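Pyocin S5 (PDB 6THK) is a bacteriocin of the channel-forming colicin family that probably kills bacteria by depolarising their cytoplasmic membrane. Local coordinates at residues Glu46-Lys51 with Tyr155-Leu160; Arg58-Gln63 with Ala170-Asp175; Pro124-Glu129 with Tyr137-Lys142. The protein carries 1 engineered substitution. One frame throughout, in Å; residues are numbered along the deposited sequence.

Contact 1. Residues Glu46-Lys51 with Tyr155-Leu160; sequences EIYLQK and YPFQQL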
loop_
_atom_site.group_PDB
_atom_site.type_symbol
_atom_site.label_atom_id
_atom_site.label_comp_id
_atom_site.label_asym_id
_atom_site.label_seq_id
_atom_site.Cartn_x
_atom_site.Cartn_y
_atom_site.Cartn_z
ATOM N N GLU A 46 46.387 -53.436 -68.037
ATOM C CA GLU A 46 46.434 -53.887 -66.641
ATOM C C GLU A 46 47.457 -53.108 -65.805
ATOM O O GLU A 46 47.208 -52.848 -64.635
ATOM C CB GLU A 46 46.722 -55.387 -66.553
ATOM C CG GLU A 46 45.508 -56.249 -66.850
ATOM C CD GLU A 46 45.667 -57.751 -66.711
ATOM O OE1 GLU A 46 46.640 -58.207 -66.068
ATOM O OE2 GLU A 46 44.784 -58.477 -67.220
ATOM N N ILE A 47 48.585 -52.719 -66.409
ATOM C CA ILE A 47 49.622 -51.922 -65.752
ATOM C C ILE A 47 49.075 -50.490 -65.592
ATOM O O ILE A 47 49.131 -49.932 -64.490
ATOM C CB ILE A 47 50.974 -52.018 -66.532
ATOM C CG1 ILE A 47 51.603 -53.427 -66.381
ATOM C CG2 ILE A 47 51.967 -50.926 -66.117
ATOM C CD1 ILE A 47 52.795 -53.728 -67.329
ATOM N N TYR A 48 48.476 -49.933 -66.676
ATOM C CA TYR A 48 47.884 -48.590 -66.657
ATOM C C TYR A 48 46.793 -48.499 -65.576
ATOM O O TYR A 48 46.858 -47.598 -64.744
ATOM C CB TYR A 48 47.337 -48.169 -68.043
ATOM C CG TYR A 48 46.622 -46.825 -68.016
ATOM C CD1 TYR A 48 45.264 -46.736 -67.699
ATOM C CD2 TYR A 48 47.313 -45.642 -68.264
ATOM C CE1 TYR A 48 44.618 -45.504 -67.627
ATOM C CE2 TYR A 48 46.680 -44.402 -68.173
ATOM C CZ TYR A 48 45.330 -44.339 -67.866
ATOM O OH TYR A 48 44.705 -43.114 -67.835
ATOM N N LEU A 49 45.821 -49.448 -65.573
ATOM C CA LEU A 49 44.730 -49.482 -64.592
ATOM C C LEU A 49 45.264 -49.546 -63.153
ATOM O O LEU A 49 44.742 -48.841 -62.287
ATOM C CB LEU A 49 43.757 -50.657 -64.847
ATOM C CG LEU A 49 42.903 -50.647 -66.126
ATOM C CD1 LEU A 49 42.073 -51.911 -66.232
ATOM C CD2 LEU A 49 42.003 -49.444 -66.194
ATOM N N GLN A 50 46.298 -50.381 -62.896
ATOM C CA GLN A 50 46.892 -50.505 -61.560
ATOM C C GLN A 50 47.597 -49.232 -61.128
ATOM O O GLN A 50 47.302 -48.721 -60.059
ATOM C CB GLN A 50 47.864 -51.687 -61.466
ATOM C CG GLN A 50 47.184 -53.032 -61.281
ATOM C CD GLN A 50 48.192 -54.124 -61.057
ATOM O OE1 GLN A 50 49.192 -54.237 -61.763
ATOM N NE2 GLN A 50 47.941 -54.969 -60.081
ATOM N N LYS A 51 48.511 -48.713 -61.961
ATOM C CA LYS A 51 49.301 -47.522 -61.660
ATOM C C LYS A 51 48.493 -46.231 -61.527
ATOM O O LYS A 51 48.783 -45.437 -60.638
ATOM C CB LYS A 51 50.412 -47.347 -62.720
ATOM C CG LYS A 51 51.447 -46.262 -62.408
ATOM C CD LYS A 51 52.312 -45.890 -63.618
ATOM C CE LYS A 51 51.730 -44.800 -64.495
ATOM N NZ LYS A 51 51.815 -43.454 -63.863
ATOM N N TYR A 155 42.877 -30.453 -73.066
ATOM C CA TYR A 155 42.604 -31.135 -71.822
ATOM C C TYR A 155 42.757 -32.616 -72.053
ATOM O O TYR A 155 41.805 -33.296 -72.374
ATOM C CB TYR A 155 41.170 -30.846 -71.425
ATOM C CG TYR A 155 40.764 -31.243 -70.027
ATOM C CD1 TYR A 155 41.467 -30.819 -68.929
ATOM C CD2 TYR A 155 39.649 -32.023 -69.818
ATOM C CE1 TYR A 155 41.079 -31.172 -67.663
ATOM C CE2 TYR A 155 39.257 -32.375 -68.558
ATOM C CZ TYR A 155 39.974 -31.946 -67.490
ATOM O OH TYR A 155 39.572 -32.299 -66.245
ATOM N N PRO A 156 43.960 -33.130 -71.858
ATOM C CA PRO A 156 44.193 -34.568 -72.085
ATOM C C PRO A 156 43.562 -35.467 -71.023
ATOM O O PRO A 156 43.189 -34.987 -69.945
ATOM C CB PRO A 156 45.716 -34.681 -72.057
ATOM C CG PRO A 156 46.158 -33.567 -71.184
ATOM C CD PRO A 156 45.201 -32.441 -71.441
ATOM N N PHE A 157 43.462 -36.781 -71.323
ATOM C CA PHE A 157 42.891 -37.753 -70.405
ATOM C C PHE A 157 43.655 -37.855 -69.106
ATOM O O PHE A 157 43.035 -38.033 -68.062
ATOM C CB PHE A 157 42.725 -39.137 -71.039
ATOM C CG PHE A 157 41.954 -40.108 -70.168
ATOM C CD1 PHE A 157 40.571 -40.029 -70.069
ATOM C CD2 PHE A 157 42.616 -41.072 -69.419
ATOM C CE1 PHE A 157 39.863 -40.910 -69.257
ATOM C CE2 PHE A 157 41.904 -41.964 -68.618
ATOM C CZ PHE A 157 40.531 -41.869 -68.530
ATOM N N GLN A 158 44.995 -37.746 -69.163
ATOM C CA GLN A 158 45.853 -37.794 -67.979
ATOM C C GLN A 158 45.587 -36.612 -67.059
ATOM O O GLN A 158 45.740 -36.745 -65.842
ATOM C CB GLN A 158 47.337 -37.871 -68.360
ATOM C CG GLN A 158 47.718 -39.149 -69.122
ATOM C CD GLN A 158 47.092 -40.416 -68.565
ATOM O OE1 GLN A 158 47.253 -40.765 -67.392
ATOM N NE2 GLN A 158 46.367 -41.122 -69.412
ATOM N N GLN A 159 45.168 -35.459 -67.651
ATOM C CA GLN A 159 44.823 -34.235 -66.931
ATOM C C GLN A 159 43.538 -34.431 -66.184
ATOM O O GLN A 159 43.451 -34.029 -65.020
ATOM C CB GLN A 159 44.739 -33.005 -67.848
ATOM C CG GLN A 159 44.823 -31.662 -67.099
ATOM C CD GLN A 159 45.964 -31.524 -66.090
ATOM O OE1 GLN A 159 47.025 -32.163 -66.183
ATOM N NE2 GLN A 159 45.751 -30.666 -65.104
ATOM N N LEU A 160 42.593 -35.135 -66.803
ATOM C CA LEU A 160 41.315 -35.444 -66.180
ATOM C C LEU A 160 41.517 -36.417 -65.023
ATOM O O LEU A 160 40.891 -36.290 -63.983
ATOM C CB LEU A 160 40.350 -36.043 -67.188
ATOM C CG LEU A 160 39.046 -36.512 -66.555
ATOM C CD1 LEU A 160 38.091 -35.347 -66.397
ATOM C CD2 LEU A 160 38.405 -37.627 -67.357
#
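Tyr48 reaches across from helix 42-87 to Phe157 and Gln158, on the first turn of helix 157-212, and its phenol oxygen does nearly all the work. The polar part is a single hydrogen bond: Gln158 NE2 donates to Tyr48 OH over 3.0 Å, with an N-H...O angle of 154°. The oxygen lies close to the amide plane, whereas the amide and the phenol ring stand 84° apart. The amide meets the oxygen at the rim of the ring instead of lying flat on it. Two features bring the groups together from opposite directions. Tyr48 holds its ring away from its own backbone N (chi1 175°), which carries the ring out toward the other helix, while a bend in the Gln158 chain at chi2 swings the amide back to meet it.

The aromatic part is slight. Tyr48 OH lies near the plane of the Phe157 ring, 3.1 Å from Phe157 CE2, and that carbon in turn sits at the edge of the Tyr48 ring, near its plane. The one apolar pair is looser, Tyr48 CZ lying 4.2 Å from Phe157 CE2. One hydroxyl thus serves an amide and an aromatic edge at once, in a small interface at the protein surface where the backbones stay well apart, the CA atoms of Tyr48 and Gln158 being 11.1 Å from each other.

Helix 133-145 packs against both segments. Its Trp144 meets the Phe157 ring edge-to-face, its Val141 touches Phe157 too, and its Tyr137 packs on Leu49, so that a third helix joins the two that Tyr48 and Gln158 connect.

Contact 2. Residues Arg58-Gln63 with Ala170-Asp175; sequences RSIFEQ and AYYKQD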
loop_
_atom_site.group_PDB
_atom_site.type_symbol
_atom_site.label_atom_id
_atom_site.label_comp_id
_atom_site.label_asym_id
_atom_site.label_seq_id
_atom_site.Cartn_x
_atom_site.Cartn_y
_atom_site.Cartn_z
ATOM N N ARG A 58 43.087 -46.409 -54.053
ATOM C CA ARG A 58 43.167 -47.193 -52.841
ATOM C C ARG A 58 43.830 -46.397 -51.713
ATOM O O ARG A 58 43.432 -46.506 -50.563
ATOM C CB ARG A 58 43.905 -48.491 -53.109
ATOM C CG ARG A 58 44.297 -49.236 -51.863
ATOM C CD ARG A 58 43.182 -50.143 -51.399
ATOM N NE ARG A 58 43.541 -50.777 -50.141
ATOM C CZ ARG A 58 43.156 -51.991 -49.788
ATOM N NH1 ARG A 58 42.391 -52.707 -50.597
ATOM N NH2 ARG A 58 43.539 -52.485 -48.623
ATOM N N SER A 59 44.870 -45.635 -52.035
ATOM C CA SER A 59 45.538 -44.809 -51.035
ATOM C C SER A 59 44.612 -43.724 -50.495
ATOM O O SER A 59 44.551 -43.492 -49.301
ATOM C CB SER A 59 46.796 -44.177 -51.616
ATOM O OG SER A 59 47.800 -45.152 -51.798
ATOM N N ILE A 60 43.884 -43.081 -51.395
ATOM C CA ILE A 60 42.908 -42.027 -51.064
ATOM C C ILE A 60 41.864 -42.563 -50.093
ATOM O O ILE A 60 41.531 -41.902 -49.114
ATOM C CB ILE A 60 42.263 -41.456 -52.375
ATOM C CG1 ILE A 60 43.263 -40.527 -53.115
ATOM C CG2 ILE A 60 40.885 -40.777 -52.138
ATOM C CD1 ILE A 60 42.907 -40.089 -54.539
ATOM N N PHE A 61 41.364 -43.769 -50.375
ATOM C CA PHE A 61 40.374 -44.475 -49.592
ATOM C C PHE A 61 40.918 -44.869 -48.226
ATOM O O PHE A 61 40.187 -44.808 -47.242
ATOM C CB PHE A 61 39.832 -45.681 -50.366
ATOM C CG PHE A 61 39.045 -46.635 -49.511
ATOM C CD1 PHE A 61 37.816 -46.266 -48.984
ATOM C CD2 PHE A 61 39.562 -47.878 -49.176
ATOM C CE1 PHE A 61 37.109 -47.129 -48.157
ATOM C CE2 PHE A 61 38.847 -48.752 -48.364
ATOM C CZ PHE A 61 37.621 -48.378 -47.866
ATOM N N GLU A 62 42.195 -45.284 -48.173
ATOM C CA GLU A 62 42.896 -45.651 -46.945
ATOM C C GLU A 62 43.091 -44.412 -46.055
ATOM O O GLU A 62 42.778 -44.483 -44.869
ATOM C CB GLU A 62 44.243 -46.331 -47.260
ATOM C CG GLU A 62 44.116 -47.666 -47.969
ATOM C CD GLU A 62 43.295 -48.666 -47.183
ATOM O OE1 GLU A 62 43.435 -48.725 -45.938
ATOM O OE2 GLU A 62 42.453 -49.342 -47.815
ATOM N N GLN A 63 43.569 -43.275 -46.633
ATOM C CA GLN A 63 43.742 -41.997 -45.922
ATOM C C GLN A 63 42.383 -41.480 -45.473
ATOM O O GLN A 63 42.262 -41.025 -44.338
ATOM C CB GLN A 63 44.483 -40.940 -46.761
ATOM N N ALA A 170 38.272 -35.043 -52.226
ATOM C CA ALA A 170 37.115 -34.205 -51.885
ATOM C C ALA A 170 35.932 -35.035 -51.367
ATOM O O ALA A 170 35.350 -34.658 -50.345
ATOM C CB ALA A 170 36.688 -33.381 -53.090
ATOM N N TYR A 171 35.613 -36.191 -52.033
ATOM C CA TYR A 171 34.520 -37.089 -51.630
ATOM C C TYR A 171 34.705 -37.644 -50.216
ATOM O O TYR A 171 33.754 -37.625 -49.434
ATOM C CB TYR A 171 34.310 -38.227 -52.640
ATOM C CG TYR A 171 33.400 -39.340 -52.148
ATOM C CD1 TYR A 171 32.026 -39.145 -52.027
ATOM C CD2 TYR A 171 33.916 -40.581 -51.788
ATOM C CE1 TYR A 171 31.191 -40.153 -51.552
ATOM C CE2 TYR A 171 33.090 -41.598 -51.311
ATOM C CZ TYR A 171 31.725 -41.384 -51.208
ATOM O OH TYR A 171 30.904 -42.390 -50.746
ATOM N N TYR A 172 35.901 -38.160 -49.902
ATOM C CA TYR A 172 36.186 -38.718 -48.583
ATOM C C TYR A 172 36.400 -37.626 -47.524
ATOM O O TYR A 172 36.215 -37.896 -46.340
ATOM C CB TYR A 172 37.347 -39.731 -48.642
ATOM C CG TYR A 172 37.008 -40.996 -49.404
ATOM C CD1 TYR A 172 36.041 -41.883 -48.933
ATOM C CD2 TYR A 172 37.665 -41.318 -50.589
ATOM C CE1 TYR A 172 35.714 -43.043 -49.639
ATOM C CE2 TYR A 172 37.371 -42.491 -51.288
ATOM C CZ TYR A 172 36.386 -43.344 -50.814
ATOM O OH TYR A 172 36.064 -44.483 -51.508
ATOM N N LYS A 173 36.765 -36.395 -47.945
ATOM C CA LYS A 173 36.940 -35.244 -47.056
ATOM C C LYS A 173 35.562 -34.772 -46.603
ATOM O O LYS A 173 35.357 -34.587 -45.401
ATOM C CB LYS A 173 37.715 -34.103 -47.742
ATOM C CG LYS A 173 39.233 -34.275 -47.706
ATOM C CD LYS A 173 39.884 -33.639 -46.476
ATOM C CE LYS A 173 41.374 -33.895 -46.397
ATOM N NZ LYS A 173 42.143 -33.176 -47.449
ATOM N N GLN A 174 34.599 -34.647 -47.545
ATOM C CA GLN A 174 33.232 -34.237 -47.206
ATOM C C GLN A 174 32.495 -35.300 -46.412
ATOM O O GLN A 174 31.627 -34.960 -45.618
ATOM C CB GLN A 174 32.427 -33.771 -48.436
ATOM C CG GLN A 174 32.024 -34.855 -49.455
ATOM C CD GLN A 174 30.824 -35.678 -49.039
ATOM O OE1 GLN A 174 29.827 -35.170 -48.517
ATOM N NE2 GLN A 174 30.915 -36.982 -49.233
ATOM N N ASP A 175 32.822 -36.582 -46.624
ATOM C CA ASP A 175 32.197 -37.678 -45.894
ATOM C C ASP A 175 32.617 -37.665 -44.419
ATOM O O ASP A 175 31.765 -37.796 -43.547
ATOM C CB ASP A 175 32.535 -39.023 -46.547
ATOM C CG ASP A 175 32.307 -40.209 -45.643
ATOM O OD1 ASP A 175 31.127 -40.564 -45.416
ATOM O OD2 ASP A 175 33.307 -40.774 -45.142
#
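Tyr172 sets its ring beside its own backbone N (chi1 -68°) and aims it at helix 42-87, where Phe61, with chi1 at 167°, brings its ring obliquely against it. The setting is an elongated helical bundle, in which two helices of one chain run in the same general direction and the Tyr172 ring lies between them. The CA atoms of Phe61 and Tyr172 are 7.2 Å apart.

Three residues meet the ring, two across the contact and one from its own helix. Ile60 CG2 comes to its edge, 3.6 Å from Tyr172 CD2. The CA of Phe61 sits over one face, and CD2 of the neighbouring Tyr171 lies over the centre of the opposite face, 3.6 Å above the plane. The Phe61 and Tyr172 rings meet obliquely, their planes at 57°, with Phe61 CD1 3.7 Å from Tyr172 CZ. Held in this way, the buried ring presents its hydroxyl to Glu129, a zinc ligand, in a hydrogen bond; Tyr172 is thus a second-shell residue of the metal site.

Each helix also ties its own turns together. Arg58 NE pairs with Glu62 OE2 in a salt bridge, and Gln174 NE2 donates over 2.9 Å to a lone pair of Tyr171 O, which also accepts from Asp175 N.

Contact 3. Residues Pro124-Glu129 with Tyr137-Lys142; sequences PFIDYE and YEAWVK. With ZN (zinc ion), chain F.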
loop_
_atom_site.group_PDB
_atom_site.type_symbol
_atom_site.label_atom_id
_atom_site.label_comp_id
_atom_site.label_asym_id
_atom_site.label_seq_id
_atom_site.Cartn_x
_atom_site.Cartn_y
_atom_site.Cartn_z
ATOM N N PRO A 124 29.982 -36.828 -61.442
ATOM C CA PRO A 124 29.029 -37.851 -60.991
ATOM C C PRO A 124 29.485 -38.606 -59.747
ATOM O O PRO A 124 30.654 -38.546 -59.391
ATOM C CB PRO A 124 28.961 -38.807 -62.180
ATOM C CG PRO A 124 30.286 -38.671 -62.831
ATOM C CD PRO A 124 30.678 -37.231 -62.669
ATOM N N PHE A 125 28.560 -39.312 -59.103
ATOM C CA PHE A 125 28.869 -40.071 -57.903
ATOM C C PHE A 125 29.476 -41.439 -58.210
ATOM O O PHE A 125 28.818 -42.320 -58.777
ATOM C CB PHE A 125 27.659 -40.184 -56.962
ATOM C CG PHE A 125 27.912 -41.081 -55.777
ATOM C CD1 PHE A 125 28.921 -40.790 -54.866
ATOM C CD2 PHE A 125 27.174 -42.238 -55.593
ATOM C CE1 PHE A 125 29.193 -41.649 -53.797
ATOM C CE2 PHE A 125 27.427 -43.085 -54.511
ATOM C CZ PHE A 125 28.438 -42.786 -53.619
ATOM N N ILE A 126 30.724 -41.615 -57.790
ATOM C CA ILE A 126 31.429 -42.872 -57.944
ATOM C C ILE A 126 31.809 -43.350 -56.536
ATOM O O ILE A 126 32.556 -42.654 -55.842
ATOM C CB ILE A 126 32.664 -42.743 -58.901
ATOM C CG1 ILE A 126 32.333 -41.924 -60.184
ATOM C CG2 ILE A 126 33.236 -44.126 -59.249
ATOM C CD1 ILE A 126 33.527 -41.420 -60.977
ATOM N N ASP A 127 31.275 -44.511 -56.094
ATOM C CA ASP A 127 31.608 -45.055 -54.779
ATOM C C ASP A 127 32.882 -45.852 -54.963
ATOM O O ASP A 127 32.834 -47.076 -55.096
ATOM C CB ASP A 127 30.468 -45.931 -54.222
ATOM C CG ASP A 127 30.363 -45.925 -52.706
ATOM O OD1 ASP A 127 30.710 -44.889 -52.085
ATOM O OD2 ASP A 127 29.869 -46.923 -52.144
ATOM N N TYR A 128 34.021 -45.126 -54.989
ATOM C CA TYR A 128 35.386 -45.587 -55.260
ATOM C C TYR A 128 35.757 -46.934 -54.651
ATOM O O TYR A 128 36.256 -47.804 -55.375
ATOM C CB TYR A 128 36.417 -44.522 -54.860
ATOM C CG TYR A 128 36.147 -43.170 -55.472
ATOM C CD1 TYR A 128 36.417 -42.924 -56.815
ATOM C CD2 TYR A 128 35.611 -42.138 -54.713
ATOM C CE1 TYR A 128 36.150 -41.682 -57.389
ATOM C CE2 TYR A 128 35.321 -40.899 -55.281
ATOM C CZ TYR A 128 35.613 -40.669 -56.612
ATOM O OH TYR A 128 35.341 -39.446 -57.162
ATOM N N GLU A 129 35.500 -47.117 -53.350
ATOM C CA GLU A 129 35.815 -48.337 -52.599
ATOM C C GLU A 129 35.099 -49.589 -53.127
ATOM O O GLU A 129 35.632 -50.691 -52.995
ATOM C CB GLU A 129 35.561 -48.130 -51.074
ATOM C CG GLU A 129 34.183 -48.501 -50.525
ATOM C CD GLU A 129 33.240 -47.373 -50.156
ATOM O OE1 GLU A 129 33.570 -46.197 -50.432
ATOM O OE2 GLU A 129 32.164 -47.670 -49.590
ATOM N N TYR A 137 37.680 -46.426 -64.465
ATOM C CA TYR A 137 38.248 -45.999 -65.739
ATOM C C TYR A 137 37.181 -45.625 -66.770
ATOM O O TYR A 137 37.307 -44.584 -67.418
ATOM C CB TYR A 137 39.182 -47.077 -66.291
ATOM C CG TYR A 137 39.687 -46.799 -67.691
ATOM C CD1 TYR A 137 40.710 -45.880 -67.916
ATOM C CD2 TYR A 137 39.153 -47.465 -68.793
ATOM C CE1 TYR A 137 41.192 -45.632 -69.204
ATOM C CE2 TYR A 137 39.612 -47.210 -70.086
ATOM C CZ TYR A 137 40.636 -46.297 -70.285
ATOM O OH TYR A 137 41.112 -46.065 -71.551
ATOM N N GLU A 138 36.138 -46.461 -66.912
ATOM C CA GLU A 138 35.069 -46.254 -67.891
ATOM C C GLU A 138 34.199 -45.083 -67.506
ATOM O O GLU A 138 33.704 -44.369 -68.386
ATOM C CB GLU A 138 34.241 -47.538 -68.118
ATOM C CG GLU A 138 35.038 -48.714 -68.686
ATOM C CD GLU A 138 35.558 -48.632 -70.115
ATOM O OE1 GLU A 138 35.319 -47.609 -70.799
ATOM O OE2 GLU A 138 36.215 -49.605 -70.551
ATOM N N ALA A 139 34.058 -44.864 -66.211
ATOM C CA ALA A 139 33.299 -43.742 -65.727
ATOM C C ALA A 139 34.087 -42.496 -66.074
ATOM O O ALA A 139 33.530 -41.524 -66.555
ATOM C CB ALA A 139 33.093 -43.847 -64.234
ATOM N N TRP A 140 35.389 -42.527 -65.830
ATOM C CA TRP A 140 36.244 -41.386 -66.133
ATOM C C TRP A 140 36.286 -41.093 -67.627
ATOM O O TRP A 140 36.280 -39.946 -68.042
ATOM C CB TRP A 140 37.656 -41.588 -65.590
ATOM C CG TRP A 140 37.746 -41.454 -64.116
ATOM C CD1 TRP A 140 36.738 -41.142 -63.269
ATOM C CD2 TRP A 140 38.909 -41.630 -63.307
ATOM N NE1 TRP A 140 37.193 -41.113 -61.981
ATOM C CE2 TRP A 140 38.526 -41.413 -61.977
ATOM C CE3 TRP A 140 40.235 -41.955 -63.579
ATOM C CZ2 TRP A 140 39.418 -41.508 -60.924
ATOM C CZ3 TRP A 140 41.117 -42.049 -62.531
ATOM C CH2 TRP A 140 40.706 -41.825 -61.220
ATOM N N VAL A 141 36.322 -42.142 -68.438
ATOM C CA VAL A 141 36.355 -41.980 -69.882
ATOM C C VAL A 141 35.096 -41.286 -70.368
ATOM O O VAL A 141 35.161 -40.398 -71.205
ATOM C CB VAL A 141 36.471 -43.330 -70.593
ATOM C CG1 VAL A 141 36.021 -43.198 -72.035
ATOM C CG2 VAL A 141 37.890 -43.851 -70.514
ATOM N N LYS A 142 33.959 -41.669 -69.802
ATOM C CA LYS A 142 32.681 -41.083 -70.170
ATOM C C LYS A 142 32.683 -39.596 -69.849
ATOM O O LYS A 142 32.135 -38.802 -70.596
ATOM C CB LYS A 142 31.532 -41.784 -69.452
HETATM ZN ZN ZN F . 31.539 -45.894 -50.378
#
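A zinc-binding loop joins helix 95-121 to helix 133-145, and Ile126 fastens it to the second of these by resting the end of its side chain against Ala139 and Trp140. It is a van der Waals contact with no polar bond between the segments. Ile126 CD1 comes 3.8 Å from Trp140 NE1, at the edge of the indole and near its plane, and 4.1 Å from Ala139 CB. The two larger side chains cross at about a right angle, so the methyl abuts the rim of the pyrrole ring. Trp140 also touches Ile53 of helix 42-87 and Glu164 of helix 157-212.

Immediately after Ile126 the chain folds sharply. Asp127 is the centre of an inverse gamma turn, closed by a weak bond of 3.0 Å from Tyr128 N to Ile126 O, and the turn sends its carboxylate away from the helix toward the metal. Asp127 OD1 binds zinc at 2.1 Å and takes a weak hydrogen bond from Tyr171 OH. Glu129 grips the metal with both oxygens, OE2 at 2.0 Å, and its chain bends at chi2 (-106°) to do so. The result is a carboxylate zinc site carried by an inverse gamma turn and the short 3-10 segment that follows it.

Contacts 1 and 2 join the same two helices, 42-87 and 157-212, and the centres of the two contacts lie about 19 Å apart. Their chemistry differs with their place: at the surface, contact 1 spans widely separated backbones with a polar bridge, whereas contact 2, partly buried where the helices draw closer, relies on aromatic and aliphatic contact. Contact 3 is nested within the loop of chain that each of them closes and is the buried one, tying a loop to a third helix. It touches both others, but differently: Leu160 of contact 1 packs on Trp140, while contact 2 reaches the metal site through two tyrosine hydroxyls, that of Tyr171 only weakly.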